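Local coordinates for (S)-2-haloacid dehalogenase 4A (Burkholderia cepacia, PDB 2NO4), which catalyses the hydrolytic dehalogenation of short-chain (S)-2-haloalkanoic acids, giving (R)-2-hydroxyalkanoic acids with inversion of configuration, at residues L14-F19 against N179-V184; V124-N129 against R146-C151. One frame throughout, in Å; residues are numbered along the deposited sequence.

Interaction 1: L14-F19 against N179-V184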
ATOM      1  N   LEU B  14     -19.068 -19.761 -17.535  1.00 46.69           N
ATOM      2  CA  LEU B  14     -17.732 -19.611 -17.006  1.00 40.63           C
ATOM      3  C   LEU B  14     -16.869 -20.778 -17.469  1.00 38.53           C
ATOM      4  O   LEU B  14     -17.310 -21.925 -17.500  1.00 38.46           O
ATOM      5  CB  LEU B  14     -17.776 -19.521 -15.474  1.00 38.90           C
ATOM      6  CG  LEU B  14     -18.511 -18.306 -14.892  1.00 37.71           C
ATOM      7  CD1 LEU B  14     -18.710 -18.466 -13.389  1.00 37.62           C
ATOM      8  CD2 LEU B  14     -17.787 -17.033 -15.192  1.00 35.55           C
ATOM      9  N   ARG B  15     -15.643 -20.483 -17.854  1.00 35.28           N
ATOM     10  CA  ARG B  15     -14.732 -21.533 -18.261  1.00 34.55           C
ATOM     11  C   ARG B  15     -13.614 -21.726 -17.232  1.00 32.99           C
ATOM     12  O   ARG B  15     -13.073 -22.815 -17.107  1.00 30.02           O
ATOM     13  CB  ARG B  15     -14.177 -21.259 -19.661  1.00 37.30           C
ATOM     14  CG  ARG B  15     -15.253 -21.099 -20.756  1.00 40.62           C
ATOM     15  CD  ARG B  15     -14.848 -21.822 -22.069  1.00 46.74           C
ATOM     16  NE  ARG B  15     -13.745 -21.177 -22.814  1.00 49.53           N
ATOM     17  CZ  ARG B  15     -12.503 -21.672 -22.974  1.00 50.27           C
ATOM     18  NH1 ARG B  15     -12.134 -22.833 -22.445  1.00 49.92           N
ATOM     19  NH2 ARG B  15     -11.611 -20.987 -23.677  1.00 50.58           N
ATOM     20  N   ALA B  16     -13.284 -20.679 -16.470  1.00 29.87           N
ATOM     21  CA  ALA B  16     -12.129 -20.757 -15.573  1.00 28.43           C
ATOM     22  C   ALA B  16     -12.422 -20.153 -14.211  1.00 26.97           C
ATOM     23  O   ALA B  16     -13.132 -19.156 -14.118  1.00 27.17           O
ATOM     24  CB  ALA B  16     -10.878 -20.089 -16.218  1.00 26.53           C
ATOM     25  N   CYS B  17     -11.891 -20.806 -13.172  1.00 25.68           N
ATOM     26  CA  CYS B  17     -11.845 -20.281 -11.806  1.00 26.51           C
ATOM     27  C   CYS B  17     -10.418 -19.937 -11.547  1.00 26.06           C
ATOM     28  O   CYS B  17      -9.554 -20.800 -11.556  1.00 27.14           O
ATOM     29  CB  CYS B  17     -12.341 -21.313 -10.779  1.00 28.74           C
ATOM     30  SG  CYS B  17     -14.124 -21.680 -11.001  1.00 31.01           S
ATOM     31  N   VAL B  18     -10.169 -18.639 -11.380  1.00 26.82           N
ATOM     32  CA  VAL B  18      -8.828 -18.136 -11.183  1.00 23.84           C
ATOM     33  C   VAL B  18      -8.725 -17.605  -9.751  1.00 23.56           C
ATOM     34  O   VAL B  18      -9.548 -16.763  -9.315  1.00 22.35           O
ATOM     35  CB  VAL B  18      -8.471 -17.032 -12.235  1.00 24.95           C
ATOM     36  CG1 VAL B  18      -7.070 -16.529 -11.967  1.00 23.10           C
ATOM     37  CG2 VAL B  18      -8.571 -17.608 -13.672  1.00 24.80           C
ATOM     38  N   PHE B  19      -7.738 -18.142  -9.037  1.00 21.25           N
ATOM     39  CA  PHE B  19      -7.544 -17.933  -7.629  1.00 22.99           C
ATOM     40  C   PHE B  19      -6.317 -17.079  -7.290  1.00 22.54           C
ATOM     41  O   PHE B  19      -5.232 -17.322  -7.776  1.00 22.82           O
ATOM     42  CB  PHE B  19      -7.353 -19.304  -6.933  1.00 23.37           C
ATOM     43  CG  PHE B  19      -8.631 -20.058  -6.774  1.00 23.87           C
ATOM     44  CD1 PHE B  19      -9.098 -20.919  -7.792  1.00 24.36           C
ATOM     45  CD2 PHE B  19      -9.417 -19.865  -5.650  1.00 26.33           C
ATOM     46  CE1 PHE B  19     -10.310 -21.581  -7.653  1.00 22.38           C
ATOM     47  CE2 PHE B  19     -10.655 -20.548  -5.501  1.00 23.53           C
ATOM     48  CZ  PHE B  19     -11.076 -21.405  -6.512  1.00 23.64           C
ATOM     49  N   ASN B 179     -14.968 -12.137 -19.207  1.00 31.71           N
ATOM     50  CA  ASN B 179     -16.251 -12.576 -18.668  1.00 32.01           C
ATOM     51  C   ASN B 179     -16.484 -14.085 -18.549  1.00 30.90           C
ATOM     52  O   ASN B 179     -17.534 -14.504 -18.103  1.00 30.91           O
ATOM     53  CB  ASN B 179     -17.430 -11.868 -19.355  1.00 35.05           C
ATOM     54  CG  ASN B 179     -17.725 -12.403 -20.742  1.00 37.23           C
ATOM     55  OD1 ASN B 179     -17.063 -13.317 -21.256  1.00 38.08           O
ATOM     56  ND2 ASN B 179     -18.738 -11.821 -21.369  1.00 41.07           N
ATOM     57  N   GLU B 180     -15.499 -14.892 -18.936  1.00 32.21           N
ATOM     58  CA  GLU B 180     -15.553 -16.348 -18.746  1.00 32.17           C
ATOM     59  C   GLU B 180     -14.770 -16.792 -17.524  1.00 31.53           C
ATOM     60  O   GLU B 180     -14.638 -18.005 -17.248  1.00 30.76           O
ATOM     61  CB  GLU B 180     -14.990 -17.059 -19.959  1.00 33.12           C
ATOM     62  CG  GLU B 180     -15.737 -16.745 -21.227  1.00 34.70           C
ATOM     63  CD  GLU B 180     -15.126 -17.431 -22.419  1.00 35.87           C
ATOM     64  OE1 GLU B 180     -13.931 -17.231 -22.704  1.00 36.07           O
ATOM     65  OE2 GLU B 180     -15.863 -18.184 -23.073  1.00 40.10           O
ATOM     66  N   VAL B 181     -14.247 -15.798 -16.802  1.00 27.99           N
ATOM     67  CA  VAL B 181     -13.484 -16.007 -15.572  1.00 26.86           C
ATOM     68  C   VAL B 181     -14.284 -15.658 -14.291  1.00 26.22           C
ATOM     69  O   VAL B 181     -14.836 -14.564 -14.148  1.00 23.15           O
ATOM     70  CB  VAL B 181     -12.159 -15.223 -15.628  1.00 25.69           C
ATOM     71  CG1 VAL B 181     -11.398 -15.238 -14.248  1.00 25.63           C
ATOM     72  CG2 VAL B 181     -11.282 -15.764 -16.771  1.00 24.88           C
ATOM     73  N   CYS B 182     -14.332 -16.622 -13.385  1.00 25.16           N
ATOM     74  CA  CYS B 182     -14.667 -16.362 -11.994  1.00 25.89           C
ATOM     75  C   CYS B 182     -13.362 -16.152 -11.196  1.00 24.28           C
ATOM     76  O   CYS B 182     -12.534 -17.058 -11.019  1.00 24.44           O
ATOM     77  CB  CYS B 182     -15.497 -17.506 -11.401  1.00 24.52           C
ATOM     78  SG  CYS B 182     -15.968 -17.182  -9.667  1.00 27.33           S
ATOM     79  N   PHE B 183     -13.195 -14.932 -10.714  1.00 23.95           N
ATOM     80  CA  PHE B 183     -11.967 -14.564 -10.029  1.00 23.14           C
ATOM     81  C   PHE B 183     -12.194 -14.559  -8.528  1.00 22.42           C
ATOM     82  O   PHE B 183     -13.069 -13.837  -8.033  1.00 22.80           O
ATOM     83  CB  PHE B 183     -11.432 -13.193 -10.474  1.00 21.54           C
ATOM     84  CG  PHE B 183     -10.061 -12.853  -9.856  1.00 22.45           C
ATOM     85  CD1 PHE B 183      -8.909 -13.372 -10.425  1.00 22.07           C
ATOM     86  CD2 PHE B 183      -9.950 -12.055  -8.708  1.00 21.76           C
ATOM     87  CE1 PHE B 183      -7.623 -13.108  -9.886  1.00 23.90           C
ATOM     88  CE2 PHE B 183      -8.668 -11.757  -8.159  1.00 22.04           C
ATOM     89  CZ  PHE B 183      -7.512 -12.286  -8.754  1.00 22.27           C
ATOM     90  N   VAL B 184     -11.397 -15.341  -7.801  1.00 23.75           N
ATOM     91  CA  VAL B 184     -11.634 -15.558  -6.356  1.00 22.14           C
ATOM     92  C   VAL B 184     -10.481 -15.021  -5.489  1.00 21.33           C
ATOM     93  O   VAL B 184      -9.340 -15.414  -5.662  1.00 20.59           O
ATOM     94  CB  VAL B 184     -11.876 -17.064  -6.015  1.00 20.46           C
ATOM     95  CG1 VAL B 184     -12.143 -17.242  -4.523  1.00 17.64           C
ATOM     96  CG2 VAL B 184     -13.060 -17.620  -6.851  1.00 20.91           C
TER
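Val18 and Val181 meet on one side of two parallel strands, CG2 of Val18 lying 3.7 Å from CG1 of Val181, while CG1 of Val18 reaches CD1 of Phe183 at 4.0 Å. On the other side, Phe19 chi1 of -76° sets the ring beside its own backbone N, where its CD2-CE2 side runs alongside Val184, CE2 3.7 Å from Val184 CB. Beta-branched and aromatic residues suit such buried strands because they pack against their neighbours on both faces of the sheet. The ladder between them runs from Cys182 N to Ala16 O, Val18 N to Cys182 O and Val184 N to Val18 O, the last at 2.8 Å. Where it begins, Glu180 O is gripped twice, by Arg15 N (2.7 Å) on a lone pair and by Ala16 N. Here, nearer solvent, Arg15 NE makes a long salt bridge to Glu180 OE2 (3.7 Å), which comes in at the guanidinium edge, in its plane; guanidinium and carboxylate planes are 78° apart. Asn177 N holds Glu180 OE1. Farther out, Leu228 of helix 228-232 packs on Phe19 and Val184, and Phe183 lies near Lys161 and Tyr167, both inferred to matter for catalysis. Such parallel pairing forms the centre of the Rossmann-like sheet of the HAD fold.

Interaction 2: V124-N129 against R146-C151. With SO4 (sulfate ion), chain H.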
ATOM      1  N   VAL B 124      -8.878 -24.550 -13.559  1.00 27.38           N
ATOM      2  CA  VAL B 124      -8.582 -24.098 -12.220  1.00 27.31           C
ATOM      3  C   VAL B 124      -7.148 -23.594 -12.237  1.00 28.32           C
ATOM      4  O   VAL B 124      -6.203 -24.360 -12.465  1.00 26.24           O
ATOM      5  CB  VAL B 124      -8.785 -25.222 -11.158  1.00 27.90           C
ATOM      6  CG1 VAL B 124      -8.462 -24.678  -9.723  1.00 26.53           C
ATOM      7  CG2 VAL B 124     -10.219 -25.815 -11.239  1.00 24.15           C
ATOM      8  N   ALA B 125      -6.981 -22.288 -12.030  1.00 26.75           N
ATOM      9  CA  ALA B 125      -5.650 -21.672 -12.131  1.00 26.81           C
ATOM     10  C   ALA B 125      -5.406 -20.741 -10.933  1.00 24.89           C
ATOM     11  O   ALA B 125      -6.360 -20.267 -10.295  1.00 24.46           O
ATOM     12  CB  ALA B 125      -5.520 -20.894 -13.484  1.00 26.25           C
ATOM     13  N   ILE B 126      -4.139 -20.524 -10.611  1.00 24.91           N
ATOM     14  CA  ILE B 126      -3.748 -19.463  -9.677  1.00 24.79           C
ATOM     15  C   ILE B 126      -3.202 -18.267 -10.510  1.00 25.80           C
ATOM     16  O   ILE B 126      -2.534 -18.465 -11.546  1.00 24.78           O
ATOM     17  CB  ILE B 126      -2.709 -19.986  -8.642  1.00 24.27           C
ATOM     18  CG1 ILE B 126      -3.409 -20.864  -7.590  1.00 25.99           C
ATOM     19  CG2 ILE B 126      -1.914 -18.812  -7.953  1.00 22.51           C
ATOM     20  CD1 ILE B 126      -2.469 -21.568  -6.650  1.00 25.81           C
ATOM     21  N   LEU B 127      -3.537 -17.040 -10.084  1.00 24.37           N
ATOM     22  CA  LEU B 127      -2.878 -15.823 -10.588  1.00 23.33           C
ATOM     23  C   LEU B 127      -2.357 -15.059  -9.351  1.00 25.31           C
ATOM     24  O   LEU B 127      -3.153 -14.592  -8.489  1.00 25.63           O
ATOM     25  CB  LEU B 127      -3.860 -14.975 -11.419  1.00 23.58           C
ATOM     26  CG  LEU B 127      -3.278 -13.641 -11.922  1.00 22.02           C
ATOM     27  CD1 LEU B 127      -2.158 -13.941 -12.983  1.00 22.13           C
ATOM     28  CD2 LEU B 127      -4.374 -12.692 -12.447  1.00 21.05           C
ATOM     29  N   SER B 128      -1.035 -14.982  -9.236  1.00 22.70           N
ATOM     30  CA  SER B 128      -0.392 -14.542  -7.997  1.00 22.37           C
ATOM     31  C   SER B 128       0.726 -13.532  -8.238  1.00 23.44           C
ATOM     32  O   SER B 128       1.478 -13.639  -9.218  1.00 20.62           O
ATOM     33  CB  SER B 128       0.203 -15.768  -7.276  1.00 22.91           C
ATOM     34  OG  SER B 128       0.834 -15.376  -6.045  1.00 22.66           O
ATOM     35  N   ASN B 129       0.886 -12.588  -7.311  1.00 20.78           N
ATOM     36  CA  ASN B 129       2.135 -11.796  -7.241  1.00 20.24           C
ATOM     37  C   ASN B 129       3.393 -12.625  -6.984  1.00 20.12           C
ATOM     38  O   ASN B 129       4.491 -12.167  -7.287  1.00 20.18           O
ATOM     39  CB  ASN B 129       2.065 -10.741  -6.121  1.00 18.93           C
ATOM     40  CG  ASN B 129       1.058  -9.642  -6.405  1.00 21.95           C
ATOM     41  OD1 ASN B 129       0.862  -9.225  -7.556  1.00 22.65           O
ATOM     42  ND2 ASN B 129       0.423  -9.135  -5.331  1.00 21.59           N
ATOM     43  N   ARG B 146      -1.689 -30.794  -7.301  1.00 46.79           N
ATOM     44  CA  ARG B 146      -2.466 -31.763  -8.064  1.00 47.98           C
ATOM     45  C   ARG B 146      -3.865 -31.302  -8.406  1.00 45.96           C
ATOM     46  O   ARG B 146      -4.543 -31.937  -9.204  1.00 46.36           O
ATOM     47  CB  ARG B 146      -2.519 -33.106  -7.329  1.00 50.13           C
ATOM     48  CG  ARG B 146      -3.252 -33.100  -6.010  1.00 52.52           C
ATOM     49  CD  ARG B 146      -2.760 -34.264  -5.131  1.00 54.84           C
ATOM     50  NE  ARG B 146      -1.319 -34.176  -4.839  1.00 56.42           N
ATOM     51  CZ  ARG B 146      -0.682 -34.986  -3.997  1.00 58.07           C
ATOM     52  NH1 ARG B 146      -1.354 -35.948  -3.367  1.00 59.03           N
ATOM     53  NH2 ARG B 146       0.621 -34.839  -3.776  1.00 58.32           N
ATOM     54  N   VAL B 147      -4.296 -30.204  -7.801  1.00 43.76           N
ATOM     55  CA  VAL B 147      -5.649 -29.718  -8.013  1.00 43.34           C
ATOM     56  C   VAL B 147      -5.670 -28.463  -8.889  1.00 42.70           C
ATOM     57  O   VAL B 147      -6.688 -27.753  -8.913  1.00 41.66           O
ATOM     58  CB  VAL B 147      -6.440 -29.543  -6.666  1.00 43.23           C
ATOM     59  CG1 VAL B 147      -6.604 -30.882  -5.993  1.00 44.51           C
ATOM     60  CG2 VAL B 147      -5.749 -28.570  -5.695  1.00 43.59           C
ATOM     61  N   LEU B 148      -4.565 -28.224  -9.621  1.00 37.64           N
ATOM     62  CA  LEU B 148      -4.397 -27.012 -10.450  1.00 37.83           C
ATOM     63  C   LEU B 148      -4.038 -27.285 -11.919  1.00 37.61           C
ATOM     64  O   LEU B 148      -3.169 -28.113 -12.208  1.00 37.94           O
ATOM     65  CB  LEU B 148      -3.304 -26.107  -9.868  1.00 35.27           C
ATOM     66  CG  LEU B 148      -3.537 -25.425  -8.527  1.00 36.93           C
ATOM     67  CD1 LEU B 148      -2.223 -24.775  -8.106  1.00 37.44           C
ATOM     68  CD2 LEU B 148      -4.679 -24.413  -8.592  1.00 35.41           C
ATOM     69  N   ASP B 149      -4.678 -26.559 -12.835  1.00 36.31           N
ATOM     70  CA  ASP B 149      -4.323 -26.615 -14.242  1.00 36.38           C
ATOM     71  C   ASP B 149      -3.134 -25.729 -14.578  1.00 37.11           C
ATOM     72  O   ASP B 149      -2.336 -26.048 -15.459  1.00 39.25           O
ATOM     73  CB  ASP B 149      -5.527 -26.232 -15.116  1.00 37.05           C
ATOM     74  CG  ASP B 149      -6.643 -27.257 -15.034  1.00 39.93           C
ATOM     75  OD1 ASP B 149      -6.337 -28.459 -15.253  1.00 41.85           O
ATOM     76  OD2 ASP B 149      -7.809 -26.887 -14.721  1.00 38.84           O
ATOM     77  N   SER B 150      -3.013 -24.606 -13.881  1.00 34.69           N
ATOM     78  CA  SER B 150      -2.068 -23.579 -14.267  1.00 35.17           C
ATOM     79  C   SER B 150      -1.784 -22.648 -13.078  1.00 34.34           C
ATOM     80  O   SER B 150      -2.632 -22.419 -12.218  1.00 31.28           O
ATOM     81  CB  SER B 150      -2.611 -22.808 -15.478  1.00 36.59           C
ATOM     82  OG  SER B 150      -1.863 -21.634 -15.744  1.00 41.45           O
ATOM     83  N   CYS B 151      -0.558 -22.148 -13.029  1.00 34.62           N
ATOM     84  CA  CYS B 151      -0.155 -21.233 -11.989  1.00 32.46           C
ATOM     85  C   CYS B 151       0.564 -20.098 -12.692  1.00 31.11           C
ATOM     86  O   CYS B 151       1.673 -20.270 -13.242  1.00 27.27           O
ATOM     87  CB  CYS B 151       0.738 -21.953 -10.980  1.00 33.55           C
ATOM     88  SG  CYS B 151       1.252 -20.923  -9.575  1.00 40.67           S
TER
HETATM   89  S   SO4 H1002      -1.093 -12.961  -4.352  1.00 25.31           S
HETATM   90  O1  SO4 H1002      -1.261 -14.395  -4.399  1.00 23.09           O
HETATM   91  O2  SO4 H1002       0.227 -12.596  -3.846  1.00 27.32           O
HETATM   92  O3  SO4 H1002      -1.361 -12.335  -5.626  1.00 23.44           O
HETATM   93  O4  SO4 H1002      -2.088 -12.517  -3.379  1.00 25.97           O
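The Asp149 carboxylate meets Val124 through OD2, whose anti lone pair, directed away from OD1, accepts Val124 N at 2.8 Å. The other flat group, the Asn129 side-chain amide, is held through OD1 by Lys161 N, while Asn129's backbone N reaches sulfate O3 nearly straight (2.8 Å, 169°). Ser128 OG, also hydrogen-bonded to Gly130 N, donates to O1. Ala21 N, Tyr22 N and Lys161 NZ also bind this sulfate, which is probably from the crystallisation liquor and occupies the haloacid-binding site. With chi1 at -67°, the Asp149 carboxylate sits beside its own backbone N. An acidic side chain suits this place because OD2 takes up the Val124 N-H, while Asp149 N serves Val124 O (2.7 Å). Ile126 N then bonds to Ser150 O (2.9 Å), the donor tilted 23° from the carbonyl plane. On the apolar side, Leu148 CD1 touches Ile126 CD1 at 3.5 Å, and Leu148 CD2 meets Val124 CG1, these side chains crossing at about a right angle. Buried beside Val124 CG1, Val147 O has no polar partner. The strands belong to a beta-alpha-beta unit whose helix 132-141 places Leu139 on Ile126 and Leu148; helix 110-119 adds Leu114 to that side, and Leu174 of helix 164-174 covers Ala125 and Ser150.

Both contacts join parallel strands of one sheet, and they meet directly where strand 16-19 lies beside strand 123-128: Phe19 N bonds to Ala125 O and Phe19 O accepts Leu127 N. Interaction 1 is the more buried, a regular ladder between two inner strands with an ion pair only at its exposed start. Interaction 2 reaches an edge strand of the sheet, 150-153, and is partly exposed; its pairing is shorter and relies on a side-chain carboxylate. In sequence, 124-151 is nested inside the loop closed by 14-19 and 179-184. Strand 123-128 ends at the haloacid site and strand 16-19 runs into the nucleophile Asp20, so both deliver active-site residues at their C-terminal ends.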